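Local structure of ABC transporter, periplasmic substrate-binding protein (Vibrio cholerae O1 biovar eltor, 1TWY) at residues G104-N113 with V194-S205; R120-K128 with S158-T166. The protein probably binds phosphate in the periplasm and delivers it to an ABC-type importer of the inner membrane. All coordinates share one frame; numbering follows the deposited sequence.

In the fold
The two contacts show how packing chemistry follows position in a periplasmic-binding-protein fold. Contact 1 is largely buried and pairs two neighbouring strands of the central mixed sheet, so backbone hydrogen bonds do most of the work and a water and an asparagine take over where the strands part. Contact 2 lies on top of that sheet, only partly buried, and joins helix 120-128 to the C-terminal part of helix 154-163 mainly through interlocking side chains, with a single direct hydrogen bond and a magnesium ion at its outer rim. The layers meet where Phe203 of contact 1 stacks on Phe159 of contact 2, and Tyr127 reaches down to Gly202.

Contact 1. Residues G104-N113 with V194-S205; sequences GLAIVVNQAN and VNHNTQAVGFIS
Between Asn110 and the type I turn Asn197-Ala200 the strand pairing passes through a water, held by four bonds: water 1 accepts from Asn110 N and Asn113 ND2 and donates to Thr198 O and Ala200 O. Asn110 N and Ala200 O themselves stand 4.0 Å apart. The Asn113 amide is held at both ends, its OD1 accepting from Val115 N. Beside the water the Asn110 side chain reaches across to the C-terminal part of helix 187-196. With CG anti to the backbone N (chi1 -175°), the side chain lies alongside Thr198, and ND2 donates to Val194 O at 2.9 Å, in the plane of that carbonyl. The same oxygen also accepts from Asn197 N, while Asn110 OD1 turns back to take Ala112 N at 2.9 Å, an Asx turn. Both ends of the amide are therefore held, which fixes its rotation.

Further along, Ala106 with Ile204 and Val108 with Gly202 are hydrogen-bonded pairs. The bond from Ala106 N to Ile204 O is short, 2.8 Å, and nearly straight. On one face of the sheet the side chains of Val108 and Ile204 cross at about a right angle, CG1 3.8 Å from CD1. On the other, Ile107 and Val201 lie side by side, CG2 3.8 Å from CG2. Val194 CG1 presses on Val109 C at 3.3 Å, bringing the helix against the strand. The helix-turn-strand unit, with strand 200-205 set antiparallel beside 96-109 and parallel to 145-149, is part of the layered alpha/beta architecture of periplasmic binding proteins.

Contact 2. Residues R120-K128 with S158-T166; sequences REQLYGIYK and SFESLMGLT. With MG (magnesium ion), chain J.
The selenomethionine Met163 is the main bump: bent at chi2 and chi3 (-63° and -46°), it curls its methyl CE into a hollow of helix 120-128 walled by Leu123 CB, Tyr124 CB and Arg120 O, the last 3.4 Å from CE. Its SE lies over one face of the Arg120 guanidinium, whose NH1 reaches past it to Leu162 O, 2.9 Å away, while NH2 bonds to Gln234 OE1. The NH1 bond is almost straight, lies in the guanidinium plane and uses a lone pair of the carbonyl. Leu165 is the second bump: CD1 butts against Tyr127 CB at 3.5 Å, and the Leu165 and Tyr124 side chains slide past each other in opposite directions, CD2 3.6 Å from CD1. Deeper in, Phe159 turns its edge to the face of Tyr127, with CE2 over the ring centre and the planes at 61°, while Leu123 CD2 meets the Phe159 rim. At the outer edge, water 3 links Tyr124 OH to Gly164 O. This oxygen, in the Schellman motif, also binds magnesium at 2.5 Å, together with Thr166 O and water 5. Beneath the helix pair runs the central sheet: Phe218 of strand 214-218 backs Leu123 and Met163, Ile107 of strand 96-109 backs Phe159, and Tyr127 OH bonds to Val147 O of strand 145-149.

Contact 1. Residues G104-N113 with V194-S205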
ATOM      1  N   GLY A 104       3.206  -4.669   1.938  1.00 19.66           N
ATOM      2  CA  GLY A 104       3.825  -5.156   0.715  1.00 18.81           C
ATOM      3  C   GLY A 104       2.740  -5.621  -0.301  1.00 21.86           C
ATOM      4  O   GLY A 104       1.558  -5.822   0.076  1.00 19.47           O
ATOM      5  N   LEU A 105       3.120  -5.646  -1.570  1.00 16.08           N
ATOM      6  CA  LEU A 105       2.315  -6.158  -2.642  1.00 18.04           C
ATOM      7  C   LEU A 105       3.005  -7.354  -3.240  1.00 20.71           C
ATOM      8  O   LEU A 105       4.228  -7.326  -3.400  1.00 19.76           O
ATOM      9  CB  LEU A 105       2.144  -5.086  -3.744  1.00 21.30           C
ATOM     10  CG  LEU A 105       1.380  -3.801  -3.421  1.00 24.87           C
ATOM     11  CD1 LEU A 105       1.320  -2.930  -4.671  1.00 27.25           C
ATOM     12  CD2 LEU A 105      -0.018  -4.057  -3.065  1.00 31.78           C
ATOM     13  N   ALA A 106       2.229  -8.350  -3.646  1.00 16.06           N
ATOM     14  CA  ALA A 106       2.719  -9.516  -4.390  1.00 13.77           C
ATOM     15  C   ALA A 106       2.191  -9.530  -5.775  1.00 14.49           C
ATOM     16  O   ALA A 106       1.073  -9.133  -6.017  1.00 15.81           O
ATOM     17  CB  ALA A 106       2.204 -10.858  -3.697  1.00 17.12           C
ATOM     18  N   ILE A 107       3.024  -9.936  -6.680  1.00 14.25           N
ATOM     19  CA  ILE A 107       2.556 -10.228  -8.046  1.00 15.53           C
ATOM     20  C   ILE A 107       2.221 -11.692  -8.147  1.00 14.36           C
ATOM     21  O   ILE A 107       3.009 -12.572  -7.783  1.00 14.68           O
ATOM     22  CB  ILE A 107       3.707  -9.899  -9.033  1.00 17.74           C
ATOM     23  CG1 ILE A 107       4.241  -8.471  -8.768  1.00 17.28           C
ATOM     24  CG2 ILE A 107       3.256 -10.113 -10.432  1.00 17.16           C
ATOM     25  CD1 ILE A 107       3.122  -7.476  -8.958  1.00 20.57           C
ATOM     26  N   VAL A 108       1.042 -11.981  -8.672  1.00 14.70           N
ATOM     27  CA  VAL A 108       0.527 -13.301  -8.660  1.00 13.15           C
ATOM     28  C   VAL A 108       0.219 -13.796 -10.063  1.00 16.60           C
ATOM     29  O   VAL A 108      -0.306 -13.025 -10.863  1.00 17.58           O
ATOM     30  CB  VAL A 108      -0.643 -13.452  -7.704  1.00 16.24           C
ATOM     31  CG1 VAL A 108      -0.138 -13.266  -6.252  1.00 17.66           C
ATOM     32  CG2 VAL A 108      -1.772 -12.531  -7.958  1.00 17.51           C
ATOM     33  N   VAL A 109       0.548 -15.053 -10.343  1.00 16.74           N
ATOM     34  CA  VAL A 109       0.200 -15.730 -11.563  1.00 16.63           C
ATOM     35  C   VAL A 109      -0.474 -17.058 -11.297  1.00 16.91           C
ATOM     36  O   VAL A 109      -0.459 -17.535 -10.141  1.00 15.42           O
ATOM     37  CB  VAL A 109       1.471 -15.988 -12.455  1.00 18.07           C
ATOM     38  CG1 VAL A 109       2.112 -14.592 -12.802  1.00 19.97           C
ATOM     39  CG2 VAL A 109       2.554 -16.886 -11.801  1.00 19.03           C
ATOM     40  N   ASN A 110      -1.012 -17.646 -12.333  1.00 16.65           N
ATOM     41  CA  ASN A 110      -1.677 -18.969 -12.193  1.00 15.42           C
ATOM     42  C   ASN A 110      -0.596 -20.026 -11.904  1.00 18.78           C
ATOM     43  O   ASN A 110       0.561 -19.957 -12.384  1.00 20.18           O
ATOM     44  CB  ASN A 110      -2.374 -19.317 -13.498  1.00 16.77           C
ATOM     45  CG  ASN A 110      -3.169 -20.574 -13.394  1.00 18.64           C
ATOM     46  OD1 ASN A 110      -2.604 -21.691 -13.554  1.00 19.59           O
ATOM     47  ND2 ASN A 110      -4.464 -20.446 -13.210  1.00 16.31           N
ATOM     48  N   GLN A 111      -0.939 -20.965 -10.980  1.00 19.07           N
ATOM     49  CA  GLN A 111      -0.012 -22.046 -10.647  1.00 19.81           C
ATOM     50  C   GLN A 111       0.703 -22.723 -11.849  1.00 18.04           C
ATOM     51  O   GLN A 111       1.813 -23.170 -11.656  1.00 24.01           O
ATOM     52  CB  GLN A 111      -0.703 -23.169  -9.900  1.00 21.39           C
ATOM     53  CG  GLN A 111       0.232 -24.067  -9.109  1.00 25.25           C
ATOM     54  CD  GLN A 111       1.164 -23.279  -8.142  1.00 30.05           C
ATOM     55  OE1 GLN A 111       0.702 -22.672  -7.202  1.00 27.07           O
ATOM     56  NE2 GLN A 111       2.447 -23.306  -8.425  1.00 29.58           N
ATOM     57  N   ALA A 112       0.032 -22.835 -12.967  1.00 22.50           N
ATOM     58  CA  ALA A 112       0.572 -23.464 -14.143  1.00 19.30           C
ATOM     59  C   ALA A 112       1.621 -22.628 -14.840  1.00 24.13           C
ATOM     60  O   ALA A 112       2.447 -23.142 -15.615  1.00 25.08           O
ATOM     61  CB  ALA A 112      -0.502 -23.849 -15.067  1.00 19.23           C
ATOM     62  N   ASN A 113       1.597 -21.334 -14.612  1.00 20.23           N
ATOM     63  CA  ASN A 113       2.553 -20.463 -15.307  1.00 19.13           C
ATOM     64  C   ASN A 113       4.005 -20.730 -14.882  1.00 19.79           C
ATOM     65  O   ASN A 113       4.375 -20.667 -13.746  1.00 19.26           O
ATOM     66  CB  ASN A 113       2.105 -19.049 -15.084  1.00 19.09           C
ATOM     67  CG  ASN A 113       2.822 -18.040 -15.931  1.00 18.94           C
ATOM     68  OD1 ASN A 113       3.997 -18.240 -16.317  1.00 19.14           O
ATOM     69  ND2 ASN A 113       2.161 -16.873 -16.112  1.00 20.00           N
ATOM     70  N   VAL A 194      -7.180 -15.116 -11.094  1.00 14.27           N
ATOM     71  CA  VAL A 194      -5.882 -15.665 -11.422  1.00 15.22           C
ATOM     72  C   VAL A 194      -5.922 -17.188 -11.392  1.00 15.79           C
ATOM     73  O   VAL A 194      -5.370 -17.879 -12.204  1.00 15.02           O
ATOM     74  CB  VAL A 194      -4.738 -15.005 -10.624  1.00 12.85           C
ATOM     75  CG1 VAL A 194      -3.420 -15.677 -10.783  1.00 20.29           C
ATOM     76  CG2 VAL A 194      -4.567 -13.571 -10.998  1.00 16.84           C
ATOM     77  N   ASN A 195      -6.485 -17.753 -10.286  1.00 13.85           N
ATOM     78  CA  ASN A 195      -6.626 -19.201 -10.090  1.00 13.60           C
ATOM     79  C   ASN A 195      -7.305 -19.968 -11.192  1.00 13.70           C
ATOM     80  O   ASN A 195      -6.991 -21.053 -11.502  1.00 16.65           O
ATOM     81  CB  ASN A 195      -7.342 -19.446  -8.741  1.00 16.12           C
ATOM     82  CG  ASN A 195      -7.637 -20.882  -8.537  1.00 19.17           C
ATOM     83  OD1 ASN A 195      -8.649 -21.346  -8.948  1.00 22.16           O
ATOM     84  ND2 ASN A 195      -6.718 -21.612  -7.897  1.00 18.16           N
ATOM     85  N   HIS A 196      -8.176 -19.273 -11.877  1.00 15.72           N
ATOM     86  CA  HIS A 196      -8.992 -19.854 -12.946  1.00 17.95           C
ATOM     87  C   HIS A 196      -8.584 -19.516 -14.377  1.00 21.20           C
ATOM     88  O   HIS A 196      -9.223 -20.027 -15.297  1.00 20.68           O
ATOM     89  CB  HIS A 196     -10.439 -19.459 -12.746  1.00 17.84           C
ATOM     90  CG  HIS A 196     -11.159 -20.283 -11.766  1.00 25.03           C
ATOM     91  ND1 HIS A 196     -12.125 -19.773 -10.957  1.00 48.25           N
ATOM     92  CD2 HIS A 196     -11.086 -21.597 -11.462  1.00 44.16           C
ATOM     93  CE1 HIS A 196     -12.633 -20.733 -10.203  1.00 42.05           C
ATOM     94  NE2 HIS A 196     -12.047 -21.845 -10.509  1.00 27.17           N
ATOM     95  N   ASN A 197      -7.496 -18.747 -14.521  1.00 15.32           N
ATOM     96  CA  ASN A 197      -7.024 -18.315 -15.836  1.00 14.21           C
ATOM     97  C   ASN A 197      -5.554 -18.395 -15.915  1.00 13.43           C
ATOM     98  O   ASN A 197      -4.845 -17.530 -15.427  1.00 15.24           O
ATOM     99  CB  ASN A 197      -7.606 -16.912 -16.174  1.00 15.28           C
ATOM    100  CG  ASN A 197      -9.062 -16.883 -16.209  1.00 19.35           C
ATOM    101  OD1 ASN A 197      -9.642 -17.231 -17.268  1.00 18.62           O
ATOM    102  ND2 ASN A 197      -9.710 -16.510 -15.083  1.00 15.95           N
ATOM    103  N   THR A 198      -5.056 -19.408 -16.608  1.00 16.95           N
ATOM    104  CA  THR A 198      -3.625 -19.646 -16.856  1.00 16.43           C
ATOM    105  C   THR A 198      -2.867 -18.408 -17.400  1.00 19.55           C
ATOM    106  O   THR A 198      -1.711 -18.229 -17.130  1.00 20.54           O
ATOM    107  CB  THR A 198      -3.390 -20.818 -17.830  1.00 18.88           C
ATOM    108  OG1 THR A 198      -4.137 -20.671 -19.005  1.00 20.92           O
ATOM    109  CG2 THR A 198      -3.907 -22.149 -17.239  1.00 21.43           C
ATOM    110  N   GLN A 199      -3.606 -17.564 -18.154  1.00 18.08           N
ATOM    111  CA  GLN A 199      -3.029 -16.391 -18.805  1.00 19.42           C
ATOM    112  C   GLN A 199      -2.892 -15.163 -17.918  1.00 20.61           C
ATOM    113  O   GLN A 199      -2.298 -14.206 -18.344  1.00 17.71           O
ATOM    114  CB  GLN A 199      -3.865 -15.992 -20.020  1.00 18.05           C
ATOM    115  CG  GLN A 199      -5.302 -15.404 -19.803  1.00 20.04           C
ATOM    116  CD  GLN A 199      -6.455 -16.390 -19.794  1.00 16.12           C
ATOM    117  OE1 GLN A 199      -6.255 -17.502 -19.345  1.00 20.73           O
ATOM    118  NE2 GLN A 199      -7.644 -16.006 -20.272  1.00 19.78           N
ATOM    119  N   ALA A 200      -3.493 -15.146 -16.710  1.00 16.84           N
ATOM    120  CA  ALA A 200      -3.623 -13.908 -16.003  1.00 15.26           C
ATOM    121  C   ALA A 200      -2.443 -13.578 -15.085  1.00 16.47           C
ATOM    122  O   ALA A 200      -1.705 -14.422 -14.603  1.00 16.46           O
ATOM    123  CB  ALA A 200      -4.941 -13.989 -15.088  1.00 18.40           C
ATOM    124  N   VAL A 201      -2.231 -12.276 -14.934  1.00 15.81           N
ATOM    125  CA  VAL A 201      -1.348 -11.706 -13.942  1.00 17.27           C
ATOM    126  C   VAL A 201      -2.031 -10.636 -13.237  1.00 16.59           C
ATOM    127  O   VAL A 201      -2.888  -9.859 -13.763  1.00 15.61           O
ATOM    128  CB  VAL A 201      -0.029 -11.110 -14.529  1.00 14.95           C
ATOM    129  CG1 VAL A 201      -0.258 -10.097 -15.603  1.00 18.32           C
ATOM    130  CG2 VAL A 201       1.002 -10.683 -13.454  1.00 18.31           C
ATOM    131  N   GLY A 202      -1.724 -10.586 -11.942  1.00 13.45           N
ATOM    132  CA  GLY A 202      -2.305  -9.561 -11.131  1.00 18.52           C
ATOM    133  C   GLY A 202      -1.446  -9.260  -9.909  1.00 13.93           C
ATOM    134  O   GLY A 202      -0.323  -9.701  -9.816  1.00 16.73           O
ATOM    135  N   PHE A 203      -1.982  -8.408  -9.048  1.00 16.54           N
ATOM    136  CA  PHE A 203      -1.291  -7.953  -7.784  1.00 13.85           C
ATOM    137  C   PHE A 203      -2.313  -8.027  -6.656  1.00 14.10           C
ATOM    138  O   PHE A 203      -3.519  -7.761  -6.836  1.00 15.52           O
ATOM    139  CB  PHE A 203      -0.640  -6.606  -7.901  1.00 14.39           C
ATOM    140  CG  PHE A 203      -1.525  -5.510  -8.302  1.00 14.82           C
ATOM    141  CD1 PHE A 203      -1.762  -5.239  -9.644  1.00 12.96           C
ATOM    142  CD2 PHE A 203      -2.219  -4.774  -7.355  1.00 16.99           C
ATOM    143  CE1 PHE A 203      -2.656  -4.284 -10.045  1.00 14.75           C
ATOM    144  CE2 PHE A 203      -3.143  -3.792  -7.786  1.00 16.93           C
ATOM    145  CZ  PHE A 203      -3.314  -3.542  -9.149  1.00 15.13           C
ATOM    146  N   ILE A 204      -1.838  -8.337  -5.476  1.00 15.97           N
ATOM    147  CA  ILE A 204      -2.651  -8.429  -4.246  1.00 17.85           C
ATOM    148  C   ILE A 204      -1.777  -8.004  -3.078  1.00 16.14           C
ATOM    149  O   ILE A 204      -0.545  -8.005  -3.116  1.00 17.55           O
ATOM    150  CB  ILE A 204      -3.118  -9.844  -3.964  1.00 15.37           C
ATOM    151  CG1 ILE A 204      -1.964 -10.896  -3.817  1.00 14.38           C
ATOM    152  CG2 ILE A 204      -4.157 -10.371  -5.013  1.00 14.55           C
ATOM    153  CD1 ILE A 204      -2.578 -12.314  -3.471  1.00 17.40           C
ATOM    154  N   SER A 205      -2.422  -7.576  -2.009  1.00 17.35           N
ATOM    155  CA  SER A 205      -1.711  -7.357  -0.750  1.00 19.33           C
ATOM    156  C   SER A 205      -0.953  -8.634  -0.327  1.00 17.48           C
ATOM    157  O   SER A 205      -1.441  -9.750  -0.452  1.00 18.46           O
ATOM    158  CB  SER A 205      -2.706  -7.033   0.372  1.00 23.28           C
ATOM    159  OG  SER A 205      -3.784  -6.171  -0.045  1.00 32.41           O
TER
HETATM  160  O   HOH W   1      -0.590 -16.825 -15.131  1.00 18.03           O

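Contact 2. Residues R120-K128 with S158-T166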
ATOM      1  N   ARG A 120      11.360  -5.165 -13.136  1.00 26.55           N
ATOM      2  CA  ARG A 120      10.613  -3.912 -13.269  1.00 25.04           C
ATOM      3  C   ARG A 120      10.239  -3.603 -14.706  1.00 19.44           C
ATOM      4  O   ARG A 120       9.073  -3.276 -14.999  1.00 20.16           O
ATOM      5  CB  ARG A 120      11.534  -2.803 -12.723  1.00 26.28           C
ATOM      6  CG  ARG A 120      10.870  -1.450 -12.772  1.00 28.16           C
ATOM      7  CD  ARG A 120      11.738  -0.411 -12.123  1.00 32.19           C
ATOM      8  NE  ARG A 120      11.621  -0.648 -10.698  1.00 24.51           N
ATOM      9  CZ  ARG A 120      10.605  -0.136  -9.993  1.00 27.77           C
ATOM     10  NH1 ARG A 120       9.668   0.568 -10.607  1.00 27.85           N
ATOM     11  NH2 ARG A 120      10.471  -0.347  -8.686  1.00 28.97           N
ATOM     12  N   GLU A 121      11.194  -3.671 -15.649  1.00 23.78           N
ATOM     13  CA  GLU A 121      10.822  -3.381 -16.986  1.00 26.34           C
ATOM     14  C   GLU A 121       9.879  -4.326 -17.608  1.00 23.11           C
ATOM     15  O   GLU A 121       9.031  -3.904 -18.379  1.00 21.16           O
ATOM     16  CB  GLU A 121      12.050  -3.332 -17.974  1.00 27.77           C
ATOM     17  CG  GLU A 121      12.802  -2.060 -17.990  1.00 30.96           C
ATOM     18  CD  GLU A 121      11.970  -0.908 -18.507  1.00 37.49           C
ATOM     19  OE1 GLU A 121      11.712  -0.735 -19.745  1.00 48.82           O
ATOM     20  OE2 GLU A 121      11.523  -0.203 -17.635  1.00 27.83           O
ATOM     21  N   GLN A 122       9.977  -5.618 -17.298  1.00 22.47           N
ATOM     22  CA  GLN A 122       8.983  -6.562 -17.775  1.00 20.70           C
ATOM     23  C   GLN A 122       7.613  -6.263 -17.263  1.00 18.39           C
ATOM     24  O   GLN A 122       6.670  -6.205 -17.984  1.00 18.48           O
ATOM     25  CB  GLN A 122       9.405  -7.950 -17.383  1.00 20.31           C
ATOM     26  CG  GLN A 122      10.711  -8.423 -18.124  1.00 22.20           C
ATOM     27  CD  GLN A 122      11.237  -9.794 -17.674  1.00 23.25           C
ATOM     28  OE1 GLN A 122      11.115 -10.119 -16.484  1.00 21.79           O
ATOM     29  NE2 GLN A 122      11.580 -10.644 -18.620  1.00 25.04           N
ATOM     30  N   LEU A 123       7.491  -6.110 -15.956  1.00 18.72           N
ATOM     31  CA  LEU A 123       6.154  -5.795 -15.422  1.00 16.95           C
ATOM     32  C   LEU A 123       5.630  -4.518 -15.890  1.00 16.74           C
ATOM     33  O   LEU A 123       4.456  -4.405 -16.174  1.00 18.53           O
ATOM     34  CB  LEU A 123       6.225  -5.862 -13.878  1.00 21.20           C
ATOM     35  CG  LEU A 123       4.863  -5.885 -13.142  1.00 21.49           C
ATOM     36  CD1 LEU A 123       4.047  -7.066 -13.503  1.00 21.47           C
ATOM     37  CD2 LEU A 123       5.192  -5.886 -11.659  1.00 26.61           C
ATOM     38  N   TYR A 124       6.447  -3.491 -16.000  1.00 18.63           N
ATOM     39  CA  TYR A 124       5.982  -2.240 -16.567  1.00 17.98           C
ATOM     40  C   TYR A 124       5.469  -2.421 -17.978  1.00 16.96           C
ATOM     41  O   TYR A 124       4.375  -1.966 -18.366  1.00 15.36           O
ATOM     42  CB  TYR A 124       7.139  -1.210 -16.523  1.00 17.51           C
ATOM     43  CG  TYR A 124       6.809   0.099 -17.223  1.00 17.64           C
ATOM     44  CD1 TYR A 124       6.177   1.150 -16.539  1.00 18.56           C
ATOM     45  CD2 TYR A 124       7.098   0.318 -18.590  1.00 19.35           C
ATOM     46  CE1 TYR A 124       5.890   2.356 -17.107  1.00 19.20           C
ATOM     47  CE2 TYR A 124       6.800   1.474 -19.149  1.00 18.39           C
ATOM     48  CZ  TYR A 124       6.144   2.540 -18.432  1.00 21.92           C
ATOM     49  OH  TYR A 124       5.855   3.759 -19.067  1.00 22.55           O
ATOM     50  N   GLY A 125       6.301  -3.049 -18.802  1.00 17.11           N
ATOM     51  CA  GLY A 125       5.837  -3.378 -20.128  1.00 14.92           C
ATOM     52  C   GLY A 125       4.598  -4.169 -20.344  1.00 16.44           C
ATOM     53  O   GLY A 125       3.732  -3.868 -21.224  1.00 16.27           O
ATOM     54  N   ILE A 126       4.388  -5.125 -19.422  1.00 19.02           N
ATOM     55  CA  ILE A 126       3.124  -5.846 -19.448  1.00 18.74           C
ATOM     56  C   ILE A 126       1.887  -4.977 -19.109  1.00 16.81           C
ATOM     57  O   ILE A 126       0.910  -4.912 -19.833  1.00 17.55           O
ATOM     58  CB  ILE A 126       3.246  -7.045 -18.442  1.00 17.15           C
ATOM     59  CG1 ILE A 126       4.154  -8.137 -19.020  1.00 21.60           C
ATOM     60  CG2 ILE A 126       1.833  -7.636 -18.100  1.00 17.44           C
ATOM     61  CD1 ILE A 126       4.621  -9.119 -18.042  1.00 18.03           C
ATOM     62  N   TYR A 127       1.995  -4.188 -18.046  1.00 18.78           N
ATOM     63  CA  TYR A 127       0.902  -3.296 -17.635  1.00 18.81           C
ATOM     64  C   TYR A 127       0.665  -2.175 -18.615  1.00 21.00           C
ATOM     65  O   TYR A 127      -0.444  -1.717 -18.739  1.00 20.03           O
ATOM     66  CB  TYR A 127       1.036  -2.828 -16.156  1.00 16.69           C
ATOM     67  CG  TYR A 127       0.407  -3.873 -15.260  1.00 21.27           C
ATOM     68  CD1 TYR A 127       1.077  -5.013 -14.906  1.00 18.88           C
ATOM     69  CD2 TYR A 127      -0.840  -3.683 -14.777  1.00 18.44           C
ATOM     70  CE1 TYR A 127       0.471  -6.015 -14.164  1.00 16.30           C
ATOM     71  CE2 TYR A 127      -1.441  -4.661 -13.957  1.00 14.93           C
ATOM     72  CZ  TYR A 127      -0.833  -5.769 -13.686  1.00 14.81           C
ATOM     73  OH  TYR A 127      -1.428  -6.818 -12.933  1.00 18.69           O
ATOM     74  N   LYS A 128       1.701  -1.803 -19.415  1.00 18.29           N
ATOM     75  CA  LYS A 128       1.501  -0.803 -20.436  1.00 19.66           C
ATOM     76  C   LYS A 128       0.889  -1.331 -21.696  1.00 19.95           C
ATOM     77  O   LYS A 128       0.452  -0.522 -22.495  1.00 26.90           O
ATOM     78  CB  LYS A 128       2.818  -0.160 -20.868  1.00 21.19           C
ATOM     79  CG  LYS A 128       3.353   0.847 -19.927  1.00 19.65           C
ATOM     80  CD  LYS A 128       2.707   2.212 -20.013  1.00 22.14           C
ATOM     81  CE  LYS A 128       3.179   3.052 -21.232  1.00 27.91           C
ATOM     82  NZ  LYS A 128       2.066   3.940 -21.661  1.00 30.79           N
ATOM     83  N   SER A 158      -0.951   2.533  -5.214  1.00 17.79           N
ATOM     84  CA  SER A 158       0.426   2.208  -4.789  1.00 18.23           C
ATOM     85  C   SER A 158       1.103   1.347  -5.818  1.00 16.08           C
ATOM     86  O   SER A 158       2.210   1.585  -6.079  1.00 19.25           O
ATOM     87  CB  SER A 158       0.353   1.530  -3.472  1.00 24.37           C
ATOM     88  OG  SER A 158      -0.205   2.403  -2.498  1.00 21.19           O
ATOM     89  N   PHE A 159       0.433   0.391  -6.419  1.00 16.74           N
ATOM     90  CA  PHE A 159       1.108  -0.469  -7.439  1.00 14.92           C
ATOM     91  C   PHE A 159       1.570   0.428  -8.635  1.00 16.97           C
ATOM     92  O   PHE A 159       2.692   0.332  -9.091  1.00 18.95           O
ATOM     93  CB  PHE A 159       0.139  -1.512  -7.940  1.00 15.73           C
ATOM     94  CG  PHE A 159       0.609  -2.319  -9.129  1.00 17.50           C
ATOM     95  CD1 PHE A 159       1.478  -3.346  -8.960  1.00 24.70           C
ATOM     96  CD2 PHE A 159       0.177  -2.003 -10.460  1.00 21.09           C
ATOM     97  CE1 PHE A 159       2.019  -4.034 -10.066  1.00 25.45           C
ATOM     98  CE2 PHE A 159       0.653  -2.794 -11.544  1.00 24.15           C
ATOM     99  CZ  PHE A 159       1.585  -3.776 -11.272  1.00 18.49           C
ATOM    100  N   GLU A 160       0.669   1.256  -9.044  1.00 17.93           N
ATOM    101  CA  GLU A 160       0.987   2.166 -10.159  1.00 16.79           C
ATOM    102  C   GLU A 160       2.006   3.184  -9.817  1.00 17.55           C
ATOM    103  O   GLU A 160       2.953   3.394 -10.628  1.00 20.10           O
ATOM    104  CB  GLU A 160      -0.255   2.809 -10.786  1.00 16.09           C
ATOM    105  CG  GLU A 160      -1.281   1.876 -11.412  1.00 15.95           C
ATOM    106  CD  GLU A 160      -2.409   2.550 -12.072  1.00 20.69           C
ATOM    107  OE1 GLU A 160      -2.651   3.727 -12.003  1.00 22.92           O
ATOM    108  OE2 GLU A 160      -3.267   1.788 -12.588  1.00 27.09           O
ATOM    109  N   SER A 161       1.996   3.682  -8.592  1.00 17.81           N
ATOM    110  CA  SER A 161       3.046   4.608  -8.193  1.00 20.39           C
ATOM    111  C   SER A 161       4.425   3.942  -8.118  1.00 18.63           C
ATOM    112  O   SER A 161       5.430   4.422  -8.708  1.00 19.59           O
ATOM    113  CB  SER A 161       2.674   5.246  -6.854  1.00 25.46           C
ATOM    114  OG  SER A 161       3.715   6.088  -6.359  1.00 28.08           O
ATOM    115  N   LEU A 162       4.464   2.743  -7.561  1.00 18.93           N
ATOM    116  CA  LEU A 162       5.707   1.991  -7.445  1.00 22.35           C
ATOM    117  C   LEU A 162       6.294   1.624  -8.838  1.00 22.84           C
ATOM    118  O   LEU A 162       7.515   1.629  -9.012  1.00 22.93           O
ATOM    119  CB  LEU A 162       5.551   0.739  -6.574  1.00 24.26           C
ATOM    120  CG  LEU A 162       5.383   0.964  -5.080  1.00 28.12           C
ATOM    121  CD1 LEU A 162       4.668  -0.197  -4.421  1.00 22.46           C
ATOM    122  CD2 LEU A 162       6.804   1.182  -4.467  1.00 32.13           C
HETATM  123  N   MSE A 163       5.430   1.383  -9.808  1.00 17.26           N
HETATM  124  CA  MSE A 163       5.849   0.896 -11.099  1.00 19.24           C
HETATM  125  C   MSE A 163       6.010   1.990 -12.120  1.00 20.55           C
HETATM  126  O   MSE A 163       6.386   1.683 -13.247  1.00 21.57           O
HETATM  127  CB  MSE A 163       4.834  -0.150 -11.596  1.00 22.07           C
HETATM  128  CG  MSE A 163       4.720  -1.397 -10.703  1.00 23.86           C
HETATM  129 SE   MSE A 163       6.521  -2.285 -10.766  1.00 29.04          SE
HETATM  130  CE  MSE A 163       6.760  -2.179 -12.759  1.00 21.27           C
ATOM    131  N   GLY A 164       5.733   3.230 -11.782  1.00 19.29           N
ATOM    132  CA  GLY A 164       5.826   4.358 -12.705  1.00 17.91           C
ATOM    133  C   GLY A 164       4.747   4.298 -13.782  1.00 17.37           C
ATOM    134  O   GLY A 164       4.864   4.813 -14.930  1.00 19.00           O
ATOM    135  N   LEU A 165       3.636   3.706 -13.447  1.00 14.92           N
ATOM    136  CA  LEU A 165       2.512   3.493 -14.328  1.00 15.73           C
ATOM    137  C   LEU A 165       1.428   4.575 -14.239  1.00 18.62           C
ATOM    138  O   LEU A 165       0.284   4.291 -14.500  1.00 21.52           O
ATOM    139  CB  LEU A 165       1.865   2.131 -14.133  1.00 15.23           C
ATOM    140  CG  LEU A 165       2.667   0.917 -14.593  1.00 15.78           C
ATOM    141  CD1 LEU A 165       2.220  -0.440 -13.921  1.00 18.14           C
ATOM    142  CD2 LEU A 165       2.638   0.795 -16.123  1.00 15.91           C
ATOM    143  N   THR A 166       1.769   5.786 -13.879  1.00 16.09           N
ATOM    144  CA  THR A 166       0.881   6.883 -14.043  1.00 18.02           C
ATOM    145  C   THR A 166       1.580   7.862 -15.012  1.00 20.48           C
ATOM    146  O   THR A 166       2.734   7.697 -15.322  1.00 19.50           O
ATOM    147  CB  THR A 166       0.537   7.603 -12.734  1.00 21.13           C
ATOM    148  OG1 THR A 166       1.666   8.249 -12.129  1.00 21.23           O
ATOM    149  CG2 THR A 166       0.012   6.599 -11.702  1.00 26.09           C
TER
HETATM  150 MG    MG J1508       4.895   7.083 -16.048  1.00 32.41          MG
HETATM  151  O   HOH W   2       9.157   1.254 -13.630  1.00 32.32           O
HETATM  152  O   HOH W   3       4.150   5.180 -17.663  1.00 27.54           O
HETATM  153  O   HOH W   4       5.451   7.916 -14.550  1.00 22.07           O
HETATM  154  O   HOH W   5       4.591   8.614 -17.861  1.00 24.58           O